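Local coordinates for protein ectonucleoside triphosphate diphosphohydrolase 4 (Homo sapiens, PDB 6WG5) that belongs to the GDA1/CD39 family of nucleoside phosphatases, whose fold is related to that of actin-like ATPases, at residues Ile232-Phe242 and Tyr370-Phe381. Sequence-based numbering, arbitrary orientation.
Sequences IAYEVPKTVSF and YQPPIHFQNSEF
In the mixed sheet of this actin-like fold, the end of strand 229-235 and the loop that follows it are covered by the 370-381 segment, which crosses them on its way into strand 381-385, and Tyr234 makes the largest single contribution to the contact. With CB already directed at the 370-381 loop, CG sits between the backbone N and the carbonyl carbon (chi1 54°), and the ring extends to the loop. There Tyr234 OH donates a hydrogen bond to Pro372 O (2.9 Å), reaching the carbonyl at a C=O...OH angle of 133° and tilted 18° from its plane. Ile374 crosses the ring at about a right angle, laying CD1 over one face in a CH-pi contact 4.1 Å from the centroid, while Gln371 CG sits at the ring edge beside the hydroxyl. The Phe381 ring comes in obliquely, its CZ 3.6 Å from Tyr234 CB. Farther along, Val236 CG2 packs on Pro372 CB at 3.9 Å, and the Tyr370 hydroxyl reaches Val240 CG1 and the Phe242 ring. Gln371 NE2 turns to Phe457 O for its hydrogen bond. Strand 270-279 pairs with Tyr234 through Tyr274, strand 221-225 flanks Ala233 on the other side and touches Phe381, and helix 245-254 packs against Phe242 and Tyr370.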
ATOM      1  N   ILE A 232       6.924   0.833  -2.184  1.00 24.02           N
ATOM      2  CA  ILE A 232       6.932   2.102  -2.903  1.00 24.61           C
ATOM      3  C   ILE A 232       6.316   1.874  -4.274  1.00 26.13           C
ATOM      4  O   ILE A 232       6.627   0.888  -4.950  1.00 22.61           O
ATOM      5  CB  ILE A 232       8.361   2.676  -3.027  1.00 19.79           C
ATOM      6  CG1 ILE A 232       8.341   3.988  -3.812  1.00 25.07           C
ATOM      7  CG2 ILE A 232       9.283   1.671  -3.698  1.00 19.52           C
ATOM      8  CD1 ILE A 232       9.658   4.744  -3.782  1.00 26.11           C
ATOM      9  N   ALA A 233       5.436   2.786  -4.682  1.00 26.53           N
ATOM     10  CA  ALA A 233       4.807   2.700  -5.993  1.00 25.46           C
ATOM     11  C   ALA A 233       4.584   4.103  -6.535  1.00 27.31           C
ATOM     12  O   ALA A 233       4.077   4.972  -5.819  1.00 24.61           O
ATOM     13  CB  ALA A 233       3.478   1.942  -5.923  1.00 24.54           C
ATOM     14  N   TYR A 234       4.954   4.319  -7.796  1.00 19.53           N
ATOM     15  CA  TYR A 234       4.729   5.612  -8.423  1.00 21.90           C
ATOM     16  C   TYR A 234       4.744   5.462  -9.937  1.00 22.50           C
ATOM     17  O   TYR A 234       5.220   4.464 -10.481  1.00 20.80           O
ATOM     18  CB  TYR A 234       5.772   6.640  -7.977  1.00 24.32           C
ATOM     19  CG  TYR A 234       7.204   6.202  -8.172  1.00 23.31           C
ATOM     20  CD1 TYR A 234       7.900   6.527  -9.327  1.00 22.92           C
ATOM     21  CD2 TYR A 234       7.863   5.477  -7.192  1.00 23.96           C
ATOM     22  CE1 TYR A 234       9.212   6.135  -9.501  1.00 23.88           C
ATOM     23  CE2 TYR A 234       9.172   5.081  -7.356  1.00 22.26           C
ATOM     24  CZ  TYR A 234       9.842   5.411  -8.511  1.00 24.60           C
ATOM     25  OH  TYR A 234      11.150   5.011  -8.668  1.00 30.64           O
ATOM     26  N   GLU A 235       4.210   6.479 -10.606  1.00 22.77           N
ATOM     27  CA  GLU A 235       4.161   6.498 -12.057  1.00 20.47           C
ATOM     28  C   GLU A 235       5.496   6.954 -12.626  1.00 25.88           C
ATOM     29  O   GLU A 235       6.156   7.837 -12.071  1.00 28.58           O
ATOM     30  CB  GLU A 235       3.049   7.430 -12.541  1.00 21.91           C
ATOM     31  CG  GLU A 235       2.959   7.553 -14.057  1.00 24.93           C
ATOM     32  CD  GLU A 235       1.939   8.581 -14.505  1.00 26.33           C
ATOM     33  OE1 GLU A 235       1.253   9.162 -13.638  1.00 28.35           O
ATOM     34  OE2 GLU A 235       1.829   8.811 -15.729  1.00 27.62           O
ATOM     35  N   VAL A 236       5.885   6.346 -13.740  1.00 28.73           N
ATOM     36  CA  VAL A 236       7.089   6.737 -14.469  1.00 30.32           C
ATOM     37  C   VAL A 236       6.639   7.407 -15.763  1.00 34.69           C
ATOM     38  O   VAL A 236       6.438   6.722 -16.775  1.00 37.14           O
ATOM     39  CB  VAL A 236       7.992   5.525 -14.737  1.00 30.89           C
ATOM     40  CG1 VAL A 236       9.286   5.961 -15.406  1.00 31.88           C
ATOM     41  CG2 VAL A 236       8.279   4.784 -13.438  1.00 30.93           C
ATOM     42  N   PRO A 237       6.459   8.732 -15.782  1.00 39.02           N
ATOM     43  CA  PRO A 237       5.845   9.353 -16.969  1.00 40.25           C
ATOM     44  C   PRO A 237       6.752   9.362 -18.185  1.00 36.89           C
ATOM     45  O   PRO A 237       6.278   9.130 -19.304  1.00 33.68           O
ATOM     46  CB  PRO A 237       5.522  10.782 -16.496  1.00 36.22           C
ATOM     47  CG  PRO A 237       5.771  10.797 -15.013  1.00 37.89           C
ATOM     48  CD  PRO A 237       6.769   9.728 -14.746  1.00 35.79           C
ATOM     49  N   LYS A 238       8.040   9.633 -18.003  1.00 51.54           N
ATOM     50  CA  LYS A 238       8.953   9.818 -19.119  1.00 54.82           C
ATOM     51  C   LYS A 238       9.600   8.502 -19.529  1.00 55.69           C
ATOM     52  O   LYS A 238       9.785   7.594 -18.713  1.00 54.82           O
ATOM     53  CB  LYS A 238      10.040  10.833 -18.764  1.00 58.95           C
ATOM     54  CG  LYS A 238       9.617  12.281 -18.939  1.00 69.68           C
ATOM     55  CD  LYS A 238      10.776  13.231 -18.671  1.00 82.98           C
ATOM     56  CE  LYS A 238      10.413  14.666 -19.023  1.00 87.83           C
ATOM     57  NZ  LYS A 238      10.935  15.639 -18.019  1.00 88.48           N
ATOM     58  N   THR A 239       9.944   8.412 -20.812  1.00 58.50           N
ATOM     59  CA  THR A 239      10.680   7.263 -21.319  1.00 59.96           C
ATOM     60  C   THR A 239      11.924   7.021 -20.476  1.00 56.67           C
ATOM     61  O   THR A 239      12.627   7.959 -20.092  1.00 57.51           O
ATOM     62  CB  THR A 239      11.075   7.493 -22.782  1.00 61.31           C
ATOM     63  OG1 THR A 239       9.901   7.745 -23.564  1.00 64.57           O
ATOM     64  CG2 THR A 239      11.802   6.278 -23.346  1.00 61.55           C
ATOM     65  N   VAL A 240      12.192   5.752 -20.189  1.00 51.85           N
ATOM     66  CA  VAL A 240      13.328   5.354 -19.367  1.00 54.58           C
ATOM     67  C   VAL A 240      14.412   4.800 -20.278  1.00 58.09           C
ATOM     68  O   VAL A 240      14.133   3.977 -21.160  1.00 59.41           O
ATOM     69  CB  VAL A 240      12.914   4.313 -18.311  1.00 55.49           C
ATOM     70  CG1 VAL A 240      14.101   3.936 -17.435  1.00 58.85           C
ATOM     71  CG2 VAL A 240      11.776   4.846 -17.459  1.00 53.71           C
ATOM     72  N   SER A 241      15.646   5.248 -20.065  1.00 64.05           N
ATOM     73  CA  SER A 241      16.809   4.751 -20.792  1.00 68.71           C
ATOM     74  C   SER A 241      17.604   3.860 -19.848  1.00 65.88           C
ATOM     75  O   SER A 241      18.201   4.346 -18.880  1.00 66.22           O
ATOM     76  CB  SER A 241      17.659   5.906 -21.318  1.00 71.51           C
ATOM     77  OG  SER A 241      17.990   6.811 -20.279  1.00 71.07           O
ATOM     78  N   PHE A 242      17.608   2.560 -20.125  1.00 59.25           N
ATOM     79  CA  PHE A 242      18.284   1.602 -19.264  1.00 62.06           C
ATOM     80  C   PHE A 242      19.763   1.508 -19.617  1.00 69.88           C
ATOM     81  O   PHE A 242      20.159   1.634 -20.779  1.00 76.39           O
ATOM     82  CB  PHE A 242      17.634   0.223 -19.380  1.00 61.21           C
ATOM     83  CG  PHE A 242      16.174   0.215 -19.031  1.00 62.42           C
ATOM     84  CD1 PHE A 242      15.763   0.091 -17.714  1.00 65.93           C
ATOM     85  CD2 PHE A 242      15.212   0.333 -20.020  1.00 58.82           C
ATOM     86  CE1 PHE A 242      14.421   0.084 -17.391  1.00 63.54           C
ATOM     87  CE2 PHE A 242      13.868   0.327 -19.701  1.00 61.30           C
ATOM     88  CZ  PHE A 242      13.472   0.203 -18.385  1.00 60.49           C
ATOM     89  N   TYR A 370      16.690  -2.015  -8.567  1.00 37.12           N
ATOM     90  CA  TYR A 370      16.609  -0.905  -9.505  1.00 39.65           C
ATOM     91  C   TYR A 370      15.438   0.006  -9.165  1.00 38.88           C
ATOM     92  O   TYR A 370      14.373  -0.452  -8.740  1.00 33.75           O
ATOM     93  CB  TYR A 370      16.465  -1.427 -10.933  1.00 40.52           C
ATOM     94  CG  TYR A 370      16.030  -0.366 -11.916  1.00 38.59           C
ATOM     95  CD1 TYR A 370      16.935   0.562 -12.414  1.00 39.20           C
ATOM     96  CD2 TYR A 370      14.710  -0.289 -12.344  1.00 38.01           C
ATOM     97  CE1 TYR A 370      16.539   1.537 -13.310  1.00 38.70           C
ATOM     98  CE2 TYR A 370      14.304   0.682 -13.239  1.00 35.21           C
ATOM     99  CZ  TYR A 370      15.223   1.592 -13.720  1.00 38.81           C
ATOM    100  OH  TYR A 370      14.824   2.559 -14.613  1.00 40.94           O
ATOM    101  N   GLN A 371      15.643   1.309  -9.359  1.00 36.47           N
ATOM    102  CA  GLN A 371      14.607   2.306  -9.130  1.00 35.62           C
ATOM    103  C   GLN A 371      14.597   3.302 -10.285  1.00 32.98           C
ATOM    104  O   GLN A 371      15.621   3.944 -10.545  1.00 38.98           O
ATOM    105  CB  GLN A 371      14.838   3.031  -7.805  1.00 38.02           C
ATOM    106  CG  GLN A 371      13.803   4.100  -7.497  1.00 36.42           C
ATOM    107  CD  GLN A 371      14.026   4.761  -6.150  1.00 35.51           C
ATOM    108  OE1 GLN A 371      13.972   4.107  -5.111  1.00 38.32           O
ATOM    109  NE2 GLN A 371      14.279   6.065  -6.164  1.00 34.62           N
ATOM    110  N   PRO A 372      13.484   3.464 -11.000  1.00 28.57           N
ATOM    111  CA  PRO A 372      13.458   4.441 -12.080  1.00 29.58           C
ATOM    112  C   PRO A 372      13.618   5.843 -11.530  1.00 33.00           C
ATOM    113  O   PRO A 372      13.216   6.130 -10.387  1.00 33.61           O
ATOM    114  CB  PRO A 372      12.072   4.239 -12.710  1.00 32.60           C
ATOM    115  CG  PRO A 372      11.571   2.944 -12.197  1.00 32.37           C
ATOM    116  CD  PRO A 372      12.201   2.757 -10.868  1.00 32.23           C
ATOM    117  N   PRO A 373      14.189   6.756 -12.311  1.00 56.89           N
ATOM    118  CA  PRO A 373      14.376   8.121 -11.812  1.00 57.53           C
ATOM    119  C   PRO A 373      13.042   8.768 -11.478  1.00 52.75           C
ATOM    120  O   PRO A 373      12.041   8.567 -12.168  1.00 56.15           O
ATOM    121  CB  PRO A 373      15.076   8.832 -12.975  1.00 60.31           C
ATOM    122  CG  PRO A 373      14.674   8.056 -14.185  1.00 57.80           C
ATOM    123  CD  PRO A 373      14.573   6.631 -13.729  1.00 59.22           C
ATOM    124  N   ILE A 374      13.033   9.542 -10.398  1.00 35.49           N
ATOM    125  CA  ILE A 374      11.855  10.288  -9.968  1.00 28.53           C
ATOM    126  C   ILE A 374      12.061  11.752 -10.324  1.00 26.45           C
ATOM    127  O   ILE A 374      13.107  12.336 -10.012  1.00 32.44           O
ATOM    128  CB  ILE A 374      11.605  10.122  -8.459  1.00 32.75           C
ATOM    129  CG1 ILE A 374      11.314   8.655  -8.123  1.00 36.85           C
ATOM    130  CG2 ILE A 374      10.447  11.009  -8.006  1.00 28.06           C
ATOM    131  CD1 ILE A 374      11.270   8.365  -6.628  1.00 34.72           C
ATOM    132  N   HIS A 375      11.064  12.346 -10.979  1.00 41.82           N
ATOM    133  CA  HIS A 375      11.075  13.775 -11.284  1.00 39.40           C
ATOM    134  C   HIS A 375      10.705  14.521 -10.005  1.00 39.28           C
ATOM    135  O   HIS A 375       9.568  14.949  -9.796  1.00 41.65           O
ATOM    136  CB  HIS A 375      10.113  14.079 -12.425  1.00 40.98           C
ATOM    137  CG  HIS A 375      10.364  15.393 -13.097  1.00 52.71           C
ATOM    138  ND1 HIS A 375       9.461  15.967 -13.965  1.00 62.29           N
ATOM    139  CD2 HIS A 375      11.420  16.237 -13.038  1.00 57.15           C
ATOM    140  CE1 HIS A 375       9.947  17.114 -14.407  1.00 67.09           C
ATOM    141  NE2 HIS A 375      11.135  17.301 -13.859  1.00 66.03           N
ATOM    142  N   PHE A 376      11.699  14.672  -9.127  1.00 28.32           N
ATOM    143  CA  PHE A 376      11.433  15.191  -7.788  1.00 27.32           C
ATOM    144  C   PHE A 376      10.803  16.579  -7.838  1.00 26.49           C
ATOM    145  O   PHE A 376       9.877  16.873  -7.073  1.00 28.30           O
ATOM    146  CB  PHE A 376      12.724  15.216  -6.966  1.00 24.85           C
ATOM    147  CG  PHE A 376      13.196  13.852  -6.539  1.00 27.20           C
ATOM    148  CD1 PHE A 376      12.414  13.059  -5.712  1.00 24.13           C
ATOM    149  CD2 PHE A 376      14.424  13.367  -6.955  1.00 27.69           C
ATOM    150  CE1 PHE A 376      12.847  11.806  -5.318  1.00 26.17           C
ATOM    151  CE2 PHE A 376      14.862  12.115  -6.562  1.00 24.06           C
ATOM    152  CZ  PHE A 376      14.073  11.336  -5.742  1.00 21.64           C
ATOM    153  N   GLN A 377      11.286  17.445  -8.730  1.00 38.34           N
ATOM    154  CA  GLN A 377      10.755  18.803  -8.791  1.00 42.92           C
ATOM    155  C   GLN A 377       9.296  18.837  -9.233  1.00 43.30           C
ATOM    156  O   GLN A 377       8.615  19.839  -8.992  1.00 46.30           O
ATOM    157  CB  GLN A 377      11.604  19.667  -9.728  1.00 49.07           C
ATOM    158  CG  GLN A 377      11.787  19.104 -11.135  1.00 57.73           C
ATOM    159  CD  GLN A 377      13.085  18.331 -11.296  1.00 62.15           C
ATOM    160  OE1 GLN A 377      13.481  17.562 -10.418  1.00 60.13           O
ATOM    161  NE2 GLN A 377      13.758  18.538 -12.424  1.00 62.36           N
ATOM    162  N   ASN A 378       8.797  17.769  -9.862  1.00 38.13           N
ATOM    163  CA  ASN A 378       7.407  17.692 -10.318  1.00 35.05           C
ATOM    164  C   ASN A 378       6.837  16.323  -9.929  1.00 35.05           C
ATOM    165  O   ASN A 378       6.622  15.457 -10.777  1.00 34.46           O
ATOM    166  CB  ASN A 378       7.311  17.933 -11.824  1.00 35.48           C
ATOM    167  CG  ASN A 378       5.889  17.850 -12.334  1.00 35.94           C
ATOM    168  OD1 ASN A 378       4.939  17.860 -11.552  1.00 39.25           O
ATOM    169  ND2 ASN A 378       5.734  17.768 -13.649  1.00 36.95           N
ATOM    170  N   SER A 379       6.587  16.135  -8.634  1.00 39.97           N
ATOM    171  CA  SER A 379       6.062  14.873  -8.131  1.00 32.51           C
ATOM    172  C   SER A 379       5.411  15.115  -6.776  1.00 33.68           C
ATOM    173  O   SER A 379       5.549  16.186  -6.178  1.00 31.66           O
ATOM    174  CB  SER A 379       7.165  13.818  -8.021  1.00 34.63           C
ATOM    175  OG  SER A 379       8.089  14.153  -7.000  1.00 35.64           O
ATOM    176  N   GLU A 380       4.690  14.100  -6.303  1.00 28.35           N
ATOM    177  CA  GLU A 380       4.091  14.120  -4.975  1.00 23.08           C
ATOM    178  C   GLU A 380       3.897  12.683  -4.515  1.00 27.15           C
ATOM    179  O   GLU A 380       3.664  11.784  -5.327  1.00 26.86           O
ATOM    180  CB  GLU A 380       2.756  14.876  -4.959  1.00 23.21           C
ATOM    181  CG  GLU A 380       1.685  14.275  -5.854  1.00 28.62           C
ATOM    182  CD  GLU A 380       0.418  15.110  -5.892  1.00 32.51           C
ATOM    183  OE1 GLU A 380      -0.167  15.353  -4.815  1.00 30.17           O
ATOM    184  OE2 GLU A 380       0.012  15.527  -7.001  1.00 33.03           O
ATOM    185  N   PHE A 381       4.001  12.479  -3.203  1.00 23.32           N
ATOM    186  CA  PHE A 381       3.877  11.157  -2.606  1.00 20.26           C
ATOM    187  C   PHE A 381       3.038  11.241  -1.342  1.00 22.45           C
ATOM    188  O   PHE A 381       3.036  12.258  -0.645  1.00 22.52           O
ATOM    189  CB  PHE A 381       5.246  10.557  -2.255  1.00 19.97           C
ATOM    190  CG  PHE A 381       5.970   9.958  -3.425  1.00 21.56           C
ATOM    191  CD1 PHE A 381       5.995   8.585  -3.610  1.00 19.26           C
ATOM    192  CD2 PHE A 381       6.631  10.764  -4.336  1.00 17.17           C
ATOM    193  CE1 PHE A 381       6.666   8.025  -4.683  1.00 18.47           C
ATOM    194  CE2 PHE A 381       7.303  10.211  -5.411  1.00 21.58           C
ATOM    195  CZ  PHE A 381       7.319   8.840  -5.584  1.00 18.73           C
TER